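Local coordinates for putative trimethylamine methyltransferase (Rhizobium meliloti, PDB 4YYC), which probably acts as a methyltransferase of the trimethylamine methyltransferase family, at residues D93-Q97 against R98-P102. Numbering follows the deposited sequence.
Sequences DVRGQ and RVHFP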
loop_
_atom_site.group_PDB
_atom_site.type_symbol
_atom_site.label_atom_id
_atom_site.label_comp_id
_atom_site.label_asym_id
_atom_site.label_seq_id
_atom_site.Cartn_x
_atom_site.Cartn_y
_atom_site.Cartn_z
ATOM N N ASP A 93 27.718 1.315 33.239
ATOM C CA ASP A 93 28.903 2.161 33.481
ATOM C C ASP A 93 28.542 3.581 33.077
ATOM O O ASP A 93 28.338 3.845 31.883
ATOM C CB ASP A 93 30.088 1.627 32.671
ATOM C CG ASP A 93 31.364 2.470 32.810
ATOM O OD1 ASP A 93 31.470 3.348 33.696
ATOM O OD2 ASP A 93 32.301 2.221 32.013
ATOM N N VAL A 94 28.415 4.477 34.048
ATOM C CA VAL A 94 28.011 5.849 33.786
ATOM C C VAL A 94 29.231 6.734 33.712
ATOM O O VAL A 94 30.020 6.777 34.662
ATOM C CB VAL A 94 27.075 6.398 34.868
ATOM C CG1 VAL A 94 26.746 7.862 34.597
ATOM C CG2 VAL A 94 25.798 5.581 34.923
ATOM N N ARG A 95 29.377 7.446 32.608
ATOM C CA ARG A 95 30.508 8.344 32.352
ATOM C C ARG A 95 29.927 9.714 32.022
ATOM O O ARG A 95 29.443 9.939 30.910
ATOM C CB ARG A 95 31.352 7.814 31.197
ATOM C CG ARG A 95 31.878 6.408 31.413
ATOM C CD ARG A 95 32.790 5.968 30.276
ATOM N NE ARG A 95 32.834 4.503 30.210
ATOM C CZ ARG A 95 33.049 3.771 29.110
ATOM N NH1 ARG A 95 33.296 4.325 27.910
ATOM N NH2 ARG A 95 32.992 2.442 29.208
ATOM N N GLY A 96 29.932 10.612 33.006
ATOM C CA GLY A 96 29.164 11.863 32.867
ATOM C C GLY A 96 27.677 11.553 32.756
ATOM O O GLY A 96 27.108 10.927 33.648
ATOM N N GLN A 97 27.072 11.956 31.644
ATOM C CA GLN A 97 25.674 11.662 31.369
ATOM C C GLN A 97 25.528 10.538 30.380
ATOM O O GLN A 97 24.404 10.239 29.981
ATOM C CB GLN A 97 24.971 12.906 30.861
ATOM C CG GLN A 97 25.065 14.034 31.858
ATOM C CD GLN A 97 24.106 15.140 31.534
ATOM O OE1 GLN A 97 23.193 15.424 32.301
ATOM N NE2 GLN A 97 24.276 15.748 30.368
ATOM N N ARG A 98 26.636 9.882 30.005
ATOM C CA ARG A 98 26.573 8.779 29.027
ATOM C C ARG A 98 26.497 7.460 29.782
ATOM O O ARG A 98 27.355 7.171 30.621
ATOM C CB ARG A 98 27.830 8.779 28.169
ATOM C CG ARG A 98 27.790 7.819 26.986
ATOM C CD ARG A 98 26.874 8.283 25.888
ATOM N NE ARG A 98 27.382 9.515 25.286
ATOM C CZ ARG A 98 28.372 9.603 24.408
ATOM N NH1 ARG A 98 29.013 8.510 23.929
ATOM N NH2 ARG A 98 28.731 10.823 23.984
ATOM N N VAL A 99 25.482 6.660 29.475
ATOM C CA VAL A 99 25.346 5.347 30.062
ATOM C C VAL A 99 25.835 4.276 29.083
ATOM O O VAL A 99 25.313 4.181 27.989
ATOM C CB VAL A 99 23.897 5.064 30.452
ATOM C CG1 VAL A 99 23.820 3.737 31.170
ATOM C CG2 VAL A 99 23.364 6.177 31.340
ATOM N N HIS A 100 26.861 3.507 29.500
ATOM C CA HIS A 100 27.386 2.391 28.720
ATOM C C HIS A 100 26.841 1.092 29.306
ATOM O O HIS A 100 26.944 0.843 30.515
ATOM C CB HIS A 100 28.919 2.399 28.733
ATOM C CG HIS A 100 29.514 3.607 28.072
ATOM N ND1 HIS A 100 29.978 3.588 26.772
ATOM C CD2 HIS A 100 29.689 4.877 28.515
ATOM C CE1 HIS A 100 30.424 4.790 26.450
ATOM N NE2 HIS A 100 30.278 5.586 27.497
ATOM N N PHE A 101 26.301 0.229 28.457
ATOM C CA PHE A 101 25.544 -0.935 28.913
ATOM C C PHE A 101 26.310 -2.230 28.640
ATOM O O PHE A 101 26.645 -2.521 27.486
ATOM C CB PHE A 101 24.193 -1.001 28.187
ATOM C CG PHE A 101 23.326 0.230 28.383
ATOM C CD1 PHE A 101 23.495 1.351 27.583
ATOM C CD2 PHE A 101 22.321 0.243 29.340
ATOM C CE1 PHE A 101 22.691 2.465 27.732
ATOM C CE2 PHE A 101 21.527 1.369 29.500
ATOM C CZ PHE A 101 21.730 2.488 28.711
ATOM N N PRO A 102 26.502 -3.063 29.674
ATOM C CA PRO A 102 26.986 -4.407 29.428
ATOM C C PRO A 102 26.069 -5.143 28.490
ATOM O O PRO A 102 24.876 -4.893 28.472
ATOM C CB PRO A 102 26.928 -5.068 30.791
ATOM C CG PRO A 102 26.896 -3.995 31.777
ATOM C CD PRO A 102 26.353 -2.782 31.115
#
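R95 and H100 stack on one face of a beta hairpin with a two-residue loop. The R95 guanidinium lies flat over the imidazole, centres 3.6 Å apart and planes at 16°. NH1 of R95 sits over the rim of the ring, 3.3 Å from CE1 of H100. R95 CG stands beside its own backbone N (chi1 -57°), and the chain then runs straight out, nearly perpendicular to the histidine side chain. D93 holds the guanidinium at the guanidinium's edge. Both NE and NH2 of R95 donate to OD2 of D93, NH2 at 2.9 Å in a salt bridge, and they meet this oxygen from above the carboxylate plane. H100 ND1 is bonded to the backbone oxygen of E71, which holds the ring against turning. With an alanine here the ring is gone, and the R95 guanidinium would probably lose its stacking partner and the E71 carbonyl its donor. Backbone bonds pair D93 with H100 and R95 with R98 around a type II' turn, where G96 takes positive phi. R98 lies on the same face, but its chain bends off to E76 and the I73 carbonyl. On the other face, V94 and V99 pack on L84 of helix 81-90. Strand 93-95 is an outer strand of the sheet in this chain, and strand 98-100 joins it to strand 75-77.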